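PDB 3EC3: protein disulfide-isomerase A4 from Rattus norvegicus, which catalyses the rearrangement of disulfide bonds in proteins of the endoplasmic reticulum, and is represented here by its noncatalytic b and b' thioredoxin-like domains. Local coordinates for residues F222-A225 / F226-G229; E212-S216 / D217-E221. The protein carries 1 engineered substitution. One frame throughout, in Å; residues are numbered along the deposited sequence.

Both contacts are local and involve helix 216-227, the last helix of the second thioredoxin-like domain in this fragment, whose mixed five-stranded sheet runs from strand 118-121 to strand 206-208. Contact 2 comes first along the chain and forms where the loop after strand 206-208 enters the helix; contact 1 follows at once and closes the helix at its other end. Their centres are about 13 Å apart, with Glu221 and Phe222 adjoining in sequence. Between them they describe the helix from N-cap to C-terminal Schellman motif. Each sends aromatic or aliphatic side chains to strand 196-200, so the helix is packed on the sheet of a noncatalytic domain along both halves.

Contact 1: residues F222-A225 / F226-G229; sequences FVMA and FKKG
Met224, a selenomethionine here, and Lys227 run side by side in the same direction, one helical turn apart, with SE of Met224 3.9 Å from CD of Lys227. The bend at chi2 of Met224 (-61°) turns the selenium along the helix, toward the two lysines, instead of letting the chain run straight outward. Lys228 crosses the same side chain obliquely, its CE 4.2 Å from Met224 SE, so the two lysines offer methylene groups to the selenium. The charged end of Lys227 is bound elsewhere: NZ makes a salt bridge with Glu168 and a hydrogen bond with Tyr169 OH. Lys228 is also tied by its backbone, N bonding Met224 O at 2.9 Å, and its CB sits 3.4 Å from that same oxygen.

This is the C-terminal turn of helix 216-227, which ends in a Schellman motif. Gly229 leaves helical geometry with a positive phi of 70°, and its N bonds back to Phe226 O at 3.0 Å.

Phe226 shares its first torsion with Lys227, CG anti to the backbone N (chi1 168°), whereas Lys228 places CG anti to its carbonyl carbon. The Phe226 ring has Val223 O at the edge, near the ring plane, and its CB is 3.3 Å from that oxygen. Beyond the helix the ring meets Tyr169 edge-to-face and touches Ile199 of strand 196-200. Phe222, one turn earlier, reaches the same strand at Ala197 and Ile199; its O accepts from Phe226 N at 2.9 Å, while Val223 O receives Lys227 N.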
loop_
_atom_site.group_PDB
_atom_site.type_symbol
_atom_site.label_atom_id
_atom_site.label_comp_id
_atom_site.label_asym_id
_atom_site.label_seq_id
_atom_site.Cartn_x
_atom_site.Cartn_y
_atom_site.Cartn_z
ATOM N N PHE A 222 -15.119 -1.833 16.201
ATOM C CA PHE A 222 -15.279 -3.010 15.346
ATOM C C PHE A 222 -14.000 -3.860 15.290
ATOM O O PHE A 222 -14.050 -5.081 15.493
ATOM C CB PHE A 222 -15.714 -2.524 13.949
ATOM C CG PHE A 222 -15.812 -3.598 12.889
ATOM C CD1 PHE A 222 -15.102 -3.451 11.685
ATOM C CD2 PHE A 222 -16.651 -4.701 13.045
ATOM C CE1 PHE A 222 -15.194 -4.404 10.668
ATOM C CE2 PHE A 222 -16.753 -5.669 12.041
ATOM C CZ PHE A 222 -16.024 -5.524 10.848
ATOM N N VAL A 223 -12.863 -3.207 15.025
ATOM C CA VAL A 223 -11.542 -3.863 15.057
ATOM C C VAL A 223 -11.188 -4.410 16.467
ATOM O O VAL A 223 -10.658 -5.527 16.594
ATOM C CB VAL A 223 -10.430 -2.907 14.520
ATOM C CG1 VAL A 223 -9.034 -3.492 14.713
ATOM C CG2 VAL A 223 -10.704 -2.553 13.016
HETATM N N MSE A 224 -11.458 -3.627 17.505
HETATM C CA MSE A 224 -11.222 -4.069 18.881
HETATM C C MSE A 224 -12.078 -5.303 19.197
HETATM O O MSE A 224 -11.587 -6.285 19.788
HETATM C CB MSE A 224 -11.504 -2.950 19.893
HETATM C CG MSE A 224 -10.292 -2.088 20.242
HETATM SE SE MSE A 224 -8.859 -3.176 21.071
HETATM C CE MSE A 224 -7.443 -1.819 21.367
ATOM N N ALA A 225 -13.343 -5.265 18.782
ATOM C CA ALA A 225 -14.260 -6.384 19.067
ATOM C C ALA A 225 -13.778 -7.636 18.327
ATOM O O ALA A 225 -13.816 -8.761 18.881
ATOM C CB ALA A 225 -15.685 -6.031 18.702
ATOM N N PHE A 226 -13.276 -7.425 17.108
ATOM C CA PHE A 226 -12.638 -8.484 16.329
ATOM C C PHE A 226 -11.452 -9.100 17.069
ATOM O O PHE A 226 -11.361 -10.316 17.184
ATOM C CB PHE A 226 -12.160 -7.987 14.962
ATOM C CG PHE A 226 -11.237 -8.978 14.253
ATOM C CD1 PHE A 226 -9.853 -8.791 14.249
ATOM C CD2 PHE A 226 -11.764 -10.107 13.621
ATOM C CE1 PHE A 226 -9.019 -9.699 13.607
ATOM C CE2 PHE A 226 -10.936 -11.040 12.986
ATOM C CZ PHE A 226 -9.567 -10.842 12.974
ATOM N N LYS A 227 -10.554 -8.240 17.551
ATOM C CA LYS A 227 -9.325 -8.628 18.238
ATOM C C LYS A 227 -9.636 -9.483 19.444
ATOM O O LYS A 227 -8.946 -10.484 19.726
ATOM C CB LYS A 227 -8.611 -7.371 18.726
ATOM C CG LYS A 227 -7.301 -7.610 19.473
ATOM C CD LYS A 227 -6.729 -6.253 19.859
ATOM C CE LYS A 227 -5.299 -6.032 19.390
ATOM N NZ LYS A 227 -4.811 -6.851 18.226
ATOM N N LYS A 228 -10.670 -9.053 20.159
ATOM C CA LYS A 228 -11.100 -9.668 21.414
ATOM C C LYS A 228 -11.981 -10.895 21.201
ATOM O O LYS A 228 -12.427 -11.514 22.173
ATOM C CB LYS A 228 -11.830 -8.626 22.258
ATOM C CG LYS A 228 -10.914 -7.647 22.974
ATOM C CD LYS A 228 -11.725 -6.728 23.892
ATOM C CE LYS A 228 -11.253 -5.275 23.786
ATOM N NZ LYS A 228 -12.396 -4.290 23.854
ATOM N N GLY A 229 -12.216 -11.246 19.934
ATOM C CA GLY A 229 -13.021 -12.412 19.577
ATOM C C GLY A 229 -14.499 -12.260 19.888
ATOM O O GLY A 229 -15.156 -13.242 20.211
#

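Contact 2: residues E212-S216 / D217-E221; sequences EEFDS and DALRE. Unlike the reference sequence in segment 217-221: Arg220 (reference Gln).
Asp215 holds CG between its own backbone N and carbonyl carbon (chi1 60°), and this rotation brings OD1 back over the start of the helix, 2.9 Å from Ala218 N. The bond is a side-chain N-cap: OD1 is met nearly along its C-O axis by an amide of the first turn of helix 216-227, the last helix of this thioredoxin-like domain. Were this aspartate replaced by an alanine, the Ala218 amide would probably lose its capping acceptor and the first turn would be likely to fray.

Phe214 swings CG to the far side from its own amide nitrogen (chi1 -165°), and its ring runs inward. CZ comes to Leu219 CB at 3.9 Å, the two side chains meeting at a slant. Both lie against the sheet, sharing Val138 of strand 135-140 and Ala197 of strand 196-200 as neighbours, and Phe214 also packs on Trp155 of helix 149-163.

On the outer side, the Glu212 carboxylate sits against the methyl of Ala218, with OE1 3.3 Å and OE2 3.4 Å from CB, nearly equidistant. Its OE2 is also 4.6 Å from Glu221 OE1. The proximity of these two like charges is probably mildly unfavourable, and the N-terminal end of the helix may offset it in part.

Ser216 turns OG away to Lys158 O, and Arg220, which differs from the reference sequence, makes a salt bridge with Asp165. The backbone continues the winding from here: Arg220 N bonds Ser216 O at 2.6 Å, and Leu219 N reaches Asp215 O at 3.1 Å. Beside the capping bond, the methyl CB of Ala218 lies 3.4 Å from Asp215 OD1.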
loop_
_atom_site.group_PDB
_atom_site.type_symbol
_atom_site.label_atom_id
_atom_site.label_comp_id
_atom_site.label_asym_id
_atom_site.label_seq_id
_atom_site.Cartn_x
_atom_site.Cartn_y
_atom_site.Cartn_z
ATOM N N GLU A 212 -23.505 1.962 10.894
ATOM C CA GLU A 212 -23.624 3.063 11.836
ATOM C C GLU A 212 -23.058 4.268 11.118
ATOM O O GLU A 212 -22.303 4.096 10.152
ATOM C CB GLU A 212 -22.754 2.761 13.052
ATOM C CG GLU A 212 -22.894 3.752 14.199
ATOM C CD GLU A 212 -21.634 3.835 15.028
ATOM O OE1 GLU A 212 -21.051 4.939 15.096
ATOM O OE2 GLU A 212 -21.209 2.793 15.586
ATOM N N GLU A 213 -23.385 5.479 11.569
ATOM C CA GLU A 213 -22.698 6.653 11.023
ATOM C C GLU A 213 -21.178 6.461 11.216
ATOM O O GLU A 213 -20.676 6.232 12.328
ATOM C CB GLU A 213 -23.260 7.977 11.571
ATOM C CG GLU A 213 -24.453 8.511 10.711
ATOM C CD GLU A 213 -25.322 9.591 11.383
ATOM O OE1 GLU A 213 -25.197 10.785 11.015
ATOM O OE2 GLU A 213 -26.165 9.247 12.253
ATOM N N PHE A 214 -20.464 6.461 10.101
ATOM C CA PHE A 214 -19.085 6.033 10.096
ATOM C C PHE A 214 -18.167 7.115 10.630
ATOM O O PHE A 214 -18.169 8.264 10.168
ATOM C CB PHE A 214 -18.656 5.636 8.681
ATOM C CG PHE A 214 -17.388 4.871 8.645
ATOM C CD1 PHE A 214 -16.173 5.518 8.450
ATOM C CD2 PHE A 214 -17.401 3.498 8.809
ATOM C CE1 PHE A 214 -14.993 4.804 8.424
ATOM C CE2 PHE A 214 -16.213 2.767 8.781
ATOM C CZ PHE A 214 -15.016 3.419 8.596
ATOM N N ASP A 215 -17.393 6.736 11.631
ATOM C CA ASP A 215 -16.291 7.562 12.096
ATOM C C ASP A 215 -15.202 6.626 12.609
ATOM O O ASP A 215 -15.414 5.392 12.666
ATOM C CB ASP A 215 -16.735 8.619 13.142
ATOM C CG ASP A 215 -17.370 8.019 14.415
ATOM O OD1 ASP A 215 -17.196 6.821 14.764
ATOM O OD2 ASP A 215 -18.051 8.793 15.104
ATOM N N SER A 216 -14.050 7.205 12.952
ATOM C CA SER A 216 -12.926 6.436 13.495
ATOM C C SER A 216 -13.244 5.595 14.728
ATOM O O SER A 216 -12.825 4.448 14.813
ATOM C CB SER A 216 -11.738 7.349 13.756
ATOM O OG SER A 216 -11.249 7.735 12.480
ATOM N N ASP A 217 -13.988 6.185 15.659
ATOM C CA ASP A 217 -14.447 5.489 16.874
ATOM C C ASP A 217 -15.192 4.192 16.590
ATOM O O ASP A 217 -14.869 3.139 17.165
ATOM C CB ASP A 217 -15.332 6.411 17.704
ATOM C CG ASP A 217 -14.548 7.525 18.360
ATOM O OD1 ASP A 217 -13.325 7.355 18.561
ATOM O OD2 ASP A 217 -15.150 8.575 18.670
ATOM N N ALA A 218 -16.169 4.274 15.693
ATOM C CA ALA A 218 -16.972 3.132 15.318
ATOM C C ALA A 218 -16.086 2.075 14.659
ATOM O O ALA A 218 -16.149 0.880 15.012
ATOM C CB ALA A 218 -18.079 3.570 14.395
ATOM N N LEU A 219 -15.225 2.512 13.727
ATOM C CA LEU A 219 -14.254 1.604 13.159
ATOM C C LEU A 219 -13.311 1.032 14.222
ATOM O O LEU A 219 -13.042 -0.161 14.212
ATOM C CB LEU A 219 -13.457 2.270 12.012
ATOM C CG LEU A 219 -12.434 1.342 11.317
ATOM C CD1 LEU A 219 -13.156 0.202 10.603
ATOM C CD2 LEU A 219 -11.530 2.160 10.327
ATOM N N ARG A 220 -12.813 1.853 15.142
ATOM C CA ARG A 220 -11.918 1.324 16.190
ATOM C C ARG A 220 -12.584 0.248 17.087
ATOM O O ARG A 220 -11.932 -0.718 17.499
ATOM C CB ARG A 220 -11.319 2.432 17.081
ATOM C CG ARG A 220 -9.947 2.005 17.636
ATOM C CD ARG A 220 -9.646 2.424 19.065
ATOM N NE ARG A 220 -8.599 1.552 19.630
ATOM C CZ ARG A 220 -7.290 1.835 19.676
ATOM N NH1 ARG A 220 -6.839 2.995 19.217
ATOM N NH2 ARG A 220 -6.428 0.965 20.213
ATOM N N GLU A 221 -13.875 0.438 17.356
ATOM C CA GLU A 221 -14.674 -0.492 18.169
ATOM C C GLU A 221 -14.857 -1.856 17.502
ATOM O O GLU A 221 -14.759 -2.894 18.157
ATOM C CB GLU A 221 -16.024 0.144 18.487
ATOM C CG GLU A 221 -15.882 1.433 19.287
ATOM C CD GLU A 221 -17.218 2.091 19.689
ATOM O OE1 GLU A 221 -18.240 1.967 18.964
ATOM O OE2 GLU A 221 -17.229 2.770 20.733
#